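Local coordinates for Thiol:disulfide interchange protein, thioredoxin family protein (PDB 3OR5) that probably acts as a thioredoxin-fold thiol:disulfide oxidoreductase, possibly serving cytochrome c-type biogenesis, at residues V39-W45 and V71-E77; M56-K61 and Q89-Y93. All coordinates share one frame; numbering follows the deposited sequence.

Both contacts are built around the beta-alpha-beta unit of strand 36-42, helix 47-63 and strand 68-74. Interaction 1 pairs the ends of its two parallel strands in the mixed sheet; interaction 2 lays the helix against the loop that leads from helix 79-89 to strand 95-97. Their centres are about 14 Å apart, and their segments alternate along the chain: 39-45, 56-61, 71-77, 89-93. They touch where Met56 SE packs on Asn40 ND2 and Tyr93 on the backbone of Val71 and Gly72. Interaction 1 thus holds two strands side by side, and interaction 2 packs their connecting helix, at whose start the probable redox-active CxxC (Cys46, Cys49) lies.

Interaction 1 of 2, residues V39-W45 and V71-E77; sequences VNFFATW and VGIAVNE
Two parallel strands lie edge to edge, Val39 to Phe42 paired in order with Val71 to Ala74. Asn40 N donates to Val71 O and Asn40 O accepts from Ile73 N, both at 2.8 Å; Phe42 repeats the pattern with Ile73 O and Val75 N. Ile73 fills the side of the sheet that carries Val39 and Phe41: its CB lies over one face of the Phe41 ring, 4.2 Å from the centroid in a CH-pi contact, while CD1 reaches Val39 CG1 at 3.6 Å. Val75 CG1 meets the edge of the same ring at Phe41 CD1. On the other side of the sheet, a chi1 of 72° sets Phe42 CG between its own N and carbonyl carbon, folding the ring across the neighbouring strand. Ala74 CA lies over one ring face, and the Gly72 carbonyl carbon sits at the ring edge. Beyond the strands, Glu77 OE2 accepts twice, from Thr44 N through its anti lone pair and from Thr44 OG1 on the syn side, each at 2.7 Å. Trp45 NE1 donates almost straight (176°) to Asn76 O, 2.9 Å away and within the indole plane. In the next shell, Asn81 ND2 holds Glu77 OE1, fixing the carboxylate from its other oxygen, and Arg50 NH1 binds Thr44 O. Helix 47-63 packs on Phe42 through Cys49 and Ile53. These are adjacent inner strands, joined by helix 47-63 in a beta-alpha-beta crossover of the thioredoxin fold; the loops after them meet beside the CxxC pattern, the likely redox centre, segment 39-45 running directly into Cys46.

Interaction 2 of 2, residues M56-K61 and Q89-Y93; sequences MVQVQK and QGIIY
Apolar contact begins at Val57, whose two methyls divide the loop between them. CG2 packs on Ile91 CG1 and, at 4.0 Å, on Tyr93 CE2, while CG1 lies against Ile92 CG1. Ile92 reaches on toward the C-terminal end of segment 56-61: its chi1 of 51° places CG1 between backbone N and carbonyl carbon, and CD1 ends 3.6 Å from Gln60 CG and 3.4 Å from Lys61 CG, the latter a close carbon-carbon approach. Gln60 and Ile92 run antiparallel alongside each other, and the Lys61 chain passes roughly perpendicular to Ile92. Selenomethionine Met56, bent at its last torsion, brings CE closest to the hydroxyl of Tyr93, a tight van der Waals approach of 3.1 Å to OH with CZ behind it; Ile91 CG2 lies over the centre of one face of that ring. All this joins helix 47-63 of the thioredoxin fold to the chain leaving helix 79-89, which ends in a Schellman motif with Gly90, at positive phi, as the C-prime residue. Val57 CG1 also makes a methyl-to-carbonyl van der Waals contact with Gly90 O. Polar links across the contact run through water. One molecule accepts from Gln60 NE2 at 3.1 Å and donates to Ile92 O; a second accepts from Lys61 NZ and donates to Gly90 O at 2.7 Å. The Gln60 amide, set 49° to the Tyr93 ring plane, has its main partners on strand 68-74: OE1 accepts from Phe70 N and NE2 bonds Thr69 OG1. Held this way, its CD rests 3.8 Å from Tyr93 CB.

Interaction 1 of 2, residues V39-W45 and V71-E77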
ATOM      1  N   VAL A  39       2.038   0.676  -1.306  1.00 10.04           N
ATOM      2  CA  VAL A  39       0.755   1.396  -1.086  1.00  9.46           C
ATOM      3  C   VAL A  39      -0.271   0.620  -1.905  1.00  9.54           C
ATOM      4  O   VAL A  39      -0.115   0.451  -3.113  1.00 10.54           O
ATOM      5  CB  VAL A  39       0.868   2.816  -1.568  1.00 10.92           C
ATOM      6  CG1 VAL A  39      -0.505   3.551  -1.423  1.00 12.94           C
ATOM      7  CG2 VAL A  39       1.999   3.552  -0.789  1.00 13.45           C
ATOM      8  N   ASN A  40      -1.302   0.133  -1.224  1.00  8.69           N
ATOM      9  CA  ASN A  40      -2.309  -0.827  -1.785  1.00  9.25           C
ATOM     10  C   ASN A  40      -3.612  -0.078  -1.836  1.00  8.85           C
ATOM     11  O   ASN A  40      -4.227   0.237  -0.812  1.00  9.74           O
ATOM     12  CB  ASN A  40      -2.436  -2.068  -0.902  1.00  9.16           C
ATOM     13  CG  ASN A  40      -3.545  -2.972  -1.361  1.00 11.47           C
ATOM     14  OD1 ASN A  40      -3.595  -3.319  -2.575  1.00 16.78           O
ATOM     15  ND2 ASN A  40      -4.292  -3.432  -0.492  1.00  9.64           N
ATOM     16  N   PHE A  41      -4.089   0.177  -3.073  1.00  9.96           N
ATOM     17  CA  PHE A  41      -5.454   0.755  -3.271  1.00 11.16           C
ATOM     18  C   PHE A  41      -6.350  -0.425  -3.372  1.00 10.12           C
ATOM     19  O   PHE A  41      -6.148  -1.330  -4.224  1.00 11.45           O
ATOM     20  CB  PHE A  41      -5.516   1.578  -4.585  1.00 10.85           C
ATOM     21  CG  PHE A  41      -4.860   2.939  -4.414  1.00 10.86           C
ATOM     22  CD1 PHE A  41      -5.591   4.129  -4.163  1.00 11.79           C
ATOM     23  CD2 PHE A  41      -3.457   3.008  -4.500  1.00 11.47           C
ATOM     24  CE1 PHE A  41      -4.938   5.352  -3.958  1.00 11.38           C
ATOM     25  CE2 PHE A  41      -2.780   4.245  -4.292  1.00 10.73           C
ATOM     26  CZ  PHE A  41      -3.524   5.450  -4.101  1.00 12.71           C
ATOM     27  N   PHE A  42      -7.334  -0.471  -2.498  1.00 10.35           N
ATOM     28  CA  PHE A  42      -8.165  -1.699  -2.360  1.00  9.06           C
ATOM     29  C   PHE A  42      -9.599  -1.383  -1.958  1.00  9.98           C
ATOM     30  O   PHE A  42      -9.860  -0.260  -1.494  1.00  9.88           O
ATOM     31  CB  PHE A  42      -7.600  -2.671  -1.258  1.00  9.77           C
ATOM     32  CG  PHE A  42      -7.805  -2.158   0.140  1.00 10.52           C
ATOM     33  CD1 PHE A  42      -8.775  -2.732   0.961  1.00 14.48           C
ATOM     34  CD2 PHE A  42      -7.030  -1.098   0.652  1.00 11.11           C
ATOM     35  CE1 PHE A  42      -9.021  -2.241   2.238  1.00 14.36           C
ATOM     36  CE2 PHE A  42      -7.247  -0.623   1.977  1.00 11.56           C
ATOM     37  CZ  PHE A  42      -8.255  -1.187   2.759  1.00 14.57           C
ATOM     38  N   ALA A  43     -10.518  -2.405  -2.063  1.00 10.02           N
ATOM     39  CA  ALA A  43     -11.779  -2.302  -1.430  1.00 10.92           C
ATOM     40  C   ALA A  43     -12.056  -3.623  -0.722  1.00 11.69           C
ATOM     41  O   ALA A  43     -11.621  -4.677  -1.195  1.00 12.31           O
ATOM     42  CB  ALA A  43     -12.914  -2.009  -2.481  1.00 12.23           C
ATOM     43  N   THR A  44     -12.727  -3.538   0.423  1.00 10.66           N
ATOM     44  CA  THR A  44     -12.925  -4.803   1.191  1.00 11.53           C
ATOM     45  C   THR A  44     -14.021  -5.648   0.522  1.00 12.79           C
ATOM     46  O   THR A  44     -14.101  -6.824   0.841  1.00 13.95           O
ATOM     47  CB  THR A  44     -13.315  -4.593   2.641  1.00 12.78           C
ATOM     48  OG1 THR A  44     -14.687  -4.158   2.762  1.00 12.61           O
ATOM     49  CG2 THR A  44     -12.376  -3.536   3.293  1.00 13.31           C
ATOM     50  N   TRP A  45     -14.835  -5.043  -0.352  1.00 11.66           N
ATOM     51  CA  TRP A  45     -15.849  -5.852  -1.043  1.00 12.39           C
ATOM     52  C   TRP A  45     -15.313  -6.592  -2.250  1.00 14.25           C
ATOM     53  O   TRP A  45     -16.018  -7.423  -2.876  1.00 14.09           O
ATOM     54  CB  TRP A  45     -17.041  -4.964  -1.425  1.00 12.35           C
ATOM     55  CG  TRP A  45     -16.690  -3.700  -2.210  1.00 11.98           C
ATOM     56  CD1 TRP A  45     -16.726  -2.429  -1.697  1.00 12.77           C
ATOM     57  CD2 TRP A  45     -16.291  -3.574  -3.572  1.00 13.77           C
ATOM     58  NE1 TRP A  45     -16.406  -1.549  -2.663  1.00 12.41           N
ATOM     59  CE2 TRP A  45     -16.124  -2.193  -3.819  1.00 13.75           C
ATOM     60  CE3 TRP A  45     -16.085  -4.470  -4.624  1.00 12.36           C
ATOM     61  CZ2 TRP A  45     -15.781  -1.691  -5.070  1.00 13.17           C
ATOM     62  CZ3 TRP A  45     -15.734  -3.979  -5.889  1.00 15.97           C
ATOM     63  CH2 TRP A  45     -15.541  -2.603  -6.078  1.00 16.31           C
ATOM     64  N   VAL A  71       0.816   0.171   3.258  1.00  9.74           N
ATOM     65  CA  VAL A  71      -0.106   1.216   3.627  1.00  9.75           C
ATOM     66  C   VAL A  71      -1.337   0.963   2.751  1.00 10.11           C
ATOM     67  O   VAL A  71      -1.195   0.775   1.498  1.00 11.29           O
ATOM     68  CB  VAL A  71       0.466   2.562   3.219  1.00 11.56           C
ATOM     69  CG1 VAL A  71      -0.541   3.671   3.506  1.00 13.50           C
ATOM     70  CG2 VAL A  71       1.777   2.856   3.950  1.00 11.03           C
ATOM     71  N   GLY A  72      -2.511   0.909   3.357  1.00  8.62           N
ATOM     72  CA  GLY A  72      -3.736   0.628   2.528  1.00  9.54           C
ATOM     73  C   GLY A  72      -4.510   1.928   2.310  1.00  9.85           C
ATOM     74  O   GLY A  72      -4.637   2.757   3.209  1.00 11.08           O
ATOM     75  N   ILE A  73      -5.062   2.121   1.110  1.00  9.03           N
ATOM     76  CA  ILE A  73      -5.933   3.285   0.826  1.00 10.25           C
ATOM     77  C   ILE A  73      -7.211   2.671   0.269  1.00  9.90           C
ATOM     78  O   ILE A  73      -7.197   2.021  -0.776  1.00 10.87           O
ATOM     79  CB  ILE A  73      -5.257   4.232  -0.181  1.00 10.61           C
ATOM     80  CG1 ILE A  73      -4.002   4.888   0.507  1.00 13.38           C
ATOM     81  CG2 ILE A  73      -6.310   5.355  -0.591  1.00 12.34           C
ATOM     82  CD1 ILE A  73      -3.163   5.777  -0.452  1.00 17.27           C
ATOM     83  N   ALA A  74      -8.315   2.851   0.986  1.00  9.35           N
ATOM     84  CA  ALA A  74      -9.584   2.132   0.651  1.00  9.72           C
ATOM     85  C   ALA A  74     -10.396   3.020  -0.277  1.00 10.64           C
ATOM     86  O   ALA A  74     -10.778   4.143   0.093  1.00 12.04           O
ATOM     87  CB  ALA A  74     -10.406   1.873   1.937  1.00 10.59           C
ATOM     88  N   VAL A  75     -10.673   2.499  -1.466  1.00 11.24           N
ATOM     89  CA  VAL A  75     -11.404   3.213  -2.511  1.00 11.60           C
ATOM     90  C   VAL A  75     -12.813   2.677  -2.625  1.00 12.41           C
ATOM     91  O   VAL A  75     -13.044   1.512  -2.268  1.00 12.43           O
ATOM     92  CB  VAL A  75     -10.656   3.088  -3.854  1.00 13.58           C
ATOM     93  CG1 VAL A  75      -9.288   3.911  -3.822  1.00 14.63           C
ATOM     94  CG2 VAL A  75     -10.453   1.666  -4.277  1.00 14.74           C
ATOM     95  N   ASN A  76     -13.749   3.520  -3.107  1.00 13.31           N
ATOM     96  CA  ASN A  76     -15.129   2.981  -3.324  1.00 13.74           C
ATOM     97  C   ASN A  76     -15.680   2.319  -2.077  1.00 14.53           C
ATOM     98  O   ASN A  76     -16.382   1.348  -2.176  1.00 14.22           O
ATOM     99  CB  ASN A  76     -15.146   2.027  -4.539  1.00 15.46           C
ATOM    100  CG  ASN A  76     -14.627   2.678  -5.842  1.00 22.55           C
ATOM    101  OD1 ASN A  76     -15.387   2.814  -6.824  1.00 29.84           O
ATOM    102  ND2 ASN A  76     -13.361   2.983  -5.907  1.00 20.49           N
ATOM    103  N   GLU A  77     -15.373   2.886  -0.901  1.00 13.00           N
ATOM    104  CA  GLU A  77     -15.675   2.263   0.356  1.00 12.67           C
ATOM    105  C   GLU A  77     -16.504   3.101   1.310  1.00 11.01           C
ATOM    106  O   GLU A  77     -16.902   4.267   0.999  1.00 14.07           O
ATOM    107  CB  GLU A  77     -14.336   1.764   1.025  1.00 10.46           C
ATOM    108  CG  GLU A  77     -14.094   0.289   0.653  1.00 10.77           C
ATOM    109  CD  GLU A  77     -15.020  -0.690   1.372  1.00 11.63           C
ATOM    110  OE1 GLU A  77     -16.030  -0.291   1.991  1.00 13.00           O
ATOM    111  OE2 GLU A  77     -14.674  -1.910   1.355  1.00 12.12           O
TER

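Interaction 2 of 2, residues M56-K61 and Q89-Y93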
HETATM    1  N   MSE A  56      -0.984 -10.156   2.901  1.00 12.39           N
HETATM    2  CA  MSE A  56      -0.305  -8.888   3.177  1.00 11.18           C
HETATM    3  C   MSE A  56      -0.082  -8.782   4.693  1.00 11.72           C
HETATM    4  O   MSE A  56       0.992  -8.346   5.114  1.00 13.14           O
HETATM    5  CB  MSE A  56      -1.081  -7.667   2.682  1.00 13.61           C
HETATM    6  CG  MSE A  56      -0.991  -7.658   1.175  1.00 12.01           C
HETATM    7 SE   MSE A  56      -2.181  -6.217   0.480  1.00 28.76          SE
HETATM    8  CE  MSE A  56      -1.608  -4.828   1.519  1.00 23.85           C
ATOM      9  N   VAL A  57      -1.128  -9.141   5.435  1.00  9.52           N
ATOM     10  CA  VAL A  57      -1.019  -8.999   6.947  1.00 10.88           C
ATOM     11  C   VAL A  57       0.103  -9.957   7.410  1.00 11.67           C
ATOM     12  O   VAL A  57       0.924  -9.576   8.275  1.00 11.98           O
ATOM     13  CB  VAL A  57      -2.369  -9.354   7.589  1.00 12.59           C
ATOM     14  CG1 VAL A  57      -2.218  -9.496   9.129  1.00 14.70           C
ATOM     15  CG2 VAL A  57      -3.343  -8.212   7.315  1.00 13.40           C
ATOM     16  N   GLN A  58       0.167 -11.178   6.879  1.00 12.85           N
ATOM     17  CA  GLN A  58       1.261 -12.040   7.301  1.00 12.87           C
ATOM     18  C   GLN A  58       2.647 -11.495   6.931  1.00 12.92           C
ATOM     19  O   GLN A  58       3.629 -11.599   7.715  1.00 13.86           O
ATOM     20  CB  GLN A  58       1.119 -13.457   6.729  1.00 14.00           C
ATOM     21  CG  GLN A  58       1.969 -14.443   7.536  1.00 22.08           C
ATOM     22  CD  GLN A  58       1.529 -14.592   8.997  1.00 28.77           C
ATOM     23  OE1 GLN A  58       0.361 -14.885   9.276  1.00 31.39           O
ATOM     24  NE2 GLN A  58       2.454 -14.336   9.941  1.00 33.15           N
ATOM     25  N   VAL A  59       2.772 -10.980   5.705  1.00 10.72           N
ATOM     26  CA  VAL A  59       4.040 -10.383   5.294  1.00 10.21           C
ATOM     27  C   VAL A  59       4.412  -9.157   6.194  1.00 11.27           C
ATOM     28  O   VAL A  59       5.603  -8.931   6.567  1.00 12.05           O
ATOM     29  CB  VAL A  59       3.982  -9.980   3.777  1.00 10.20           C
ATOM     30  CG1 VAL A  59       5.240  -9.188   3.363  1.00 11.60           C
ATOM     31  CG2 VAL A  59       3.858 -11.298   2.944  1.00 12.78           C
ATOM     32  N   GLN A  60       3.430  -8.350   6.538  1.00 11.34           N
ATOM     33  CA  GLN A  60       3.656  -7.223   7.468  1.00 10.99           C
ATOM     34  C   GLN A  60       4.283  -7.769   8.774  1.00 12.40           C
ATOM     35  O   GLN A  60       5.181  -7.113   9.319  1.00 12.21           O
ATOM     36  CB  GLN A  60       2.325  -6.498   7.749  1.00 11.74           C
ATOM     37  CG  GLN A  60       2.513  -5.341   8.700  1.00 12.18           C
ATOM     38  CD  GLN A  60       3.069  -4.123   8.025  1.00 13.80           C
ATOM     39  OE1 GLN A  60       3.103  -3.993   6.804  1.00 12.40           O
ATOM     40  NE2 GLN A  60       3.432  -3.161   8.839  1.00 12.32           N
ATOM     41  N   LYS A  61       3.743  -8.879   9.267  1.00 11.77           N
ATOM     42  CA  LYS A  61       4.266  -9.394  10.578  1.00 10.95           C
ATOM     43  C   LYS A  61       5.720  -9.813  10.443  1.00 12.88           C
ATOM     44  O   LYS A  61       6.511  -9.524  11.368  1.00 15.37           O
ATOM     45  CB  LYS A  61       3.429 -10.583  10.981  1.00 10.87           C
ATOM     46  CG  LYS A  61       1.970 -10.172  11.398  1.00 11.99           C
ATOM     47  CD  LYS A  61       1.124 -11.365  11.808  1.00 16.45           C
ATOM     48  CE  LYS A  61      -0.147 -10.718  12.263  1.00 18.15           C
ATOM     49  NZ  LYS A  61      -1.259 -11.729  12.450  1.00 23.67           N
ATOM     50  N   GLN A  89      -9.925  -9.062  10.074  1.00 15.24           N
ATOM     51  CA  GLN A  89      -8.727  -9.588   9.447  1.00 15.75           C
ATOM     52  C   GLN A  89      -7.456  -9.245  10.199  1.00 15.68           C
ATOM     53  O   GLN A  89      -6.372  -9.716   9.831  1.00 16.62           O
ATOM     54  CB  GLN A  89      -8.588  -9.167   7.985  1.00 16.49           C
ATOM     55  CG  GLN A  89      -9.867  -9.351   7.210  1.00 22.68           C
ATOM     56  CD  GLN A  89     -10.303 -10.781   7.070  1.00 30.09           C
ATOM     57  OE1 GLN A  89      -9.555 -11.620   6.598  1.00 33.24           O
ATOM     58  NE2 GLN A  89     -11.549 -11.061   7.455  1.00 32.94           N
ATOM     59  N   GLY A  90      -7.615  -8.464  11.241  1.00 13.22           N
ATOM     60  CA  GLY A  90      -6.458  -8.018  12.026  1.00 13.73           C
ATOM     61  C   GLY A  90      -5.417  -7.235  11.243  1.00 13.69           C
ATOM     62  O   GLY A  90      -4.209  -7.574  11.242  1.00 14.28           O
ATOM     63  N   ILE A  91      -5.902  -6.245  10.516  1.00 12.53           N
ATOM     64  CA  ILE A  91      -5.005  -5.457   9.696  1.00 12.09           C
ATOM     65  C   ILE A  91      -4.215  -4.547  10.637  1.00 15.56           C
ATOM     66  O   ILE A  91      -4.770  -3.742  11.422  1.00 20.20           O
ATOM     67  CB  ILE A  91      -5.800  -4.652   8.672  1.00 13.01           C
ATOM     68  CG1 ILE A  91      -6.413  -5.652   7.675  1.00 13.76           C
ATOM     69  CG2 ILE A  91      -4.819  -3.613   7.980  1.00 14.22           C
ATOM     70  CD1 ILE A  91      -7.304  -4.879   6.665  1.00 14.28           C
ATOM     71  N   ILE A  92      -2.902  -4.721  10.573  1.00 13.18           N
ATOM     72  CA  ILE A  92      -1.972  -4.102  11.487  1.00 12.72           C
ATOM     73  C   ILE A  92      -1.073  -3.070  10.834  1.00 16.13           C
ATOM     74  O   ILE A  92      -0.061  -2.668  11.403  1.00 17.22           O
ATOM     75  CB  ILE A  92      -1.091  -5.206  12.028  1.00 13.54           C
ATOM     76  CG1 ILE A  92      -0.497  -6.076  10.834  1.00 15.83           C
ATOM     77  CG2 ILE A  92      -2.006  -5.868  13.111  1.00 17.15           C
ATOM     78  CD1 ILE A  92       0.638  -7.081  11.168  1.00 22.44           C
ATOM     79  N   TYR A  93      -1.391  -2.688   9.604  1.00 12.38           N
ATOM     80  CA  TYR A  93      -0.652  -1.586   8.928  1.00 12.05           C
ATOM     81  C   TYR A  93      -1.598  -0.399   8.720  1.00 12.06           C
ATOM     82  O   TYR A  93      -2.835  -0.581   8.813  1.00 12.16           O
ATOM     83  CB  TYR A  93      -0.060  -2.074   7.642  1.00 11.00           C
ATOM     84  CG  TYR A  93      -1.015  -2.781   6.732  1.00  9.81           C
ATOM     85  CD1 TYR A  93      -1.835  -2.016   5.866  1.00  9.21           C
ATOM     86  CD2 TYR A  93      -1.038  -4.125   6.643  1.00 10.46           C
ATOM     87  CE1 TYR A  93      -2.745  -2.696   4.929  1.00 10.64           C
ATOM     88  CE2 TYR A  93      -1.894  -4.811   5.767  1.00 10.88           C
ATOM     89  CZ  TYR A  93      -2.729  -4.068   4.871  1.00 11.52           C
ATOM     90  OH  TYR A  93      -3.610  -4.710   3.944  1.00 15.10           O
TER
HETATM   91  O   HOH W   1       2.641  -3.509  11.794  1.00 16.42           O
HETATM   92  O   HOH W   2      -3.254  -9.580  12.800  1.00 20.79           O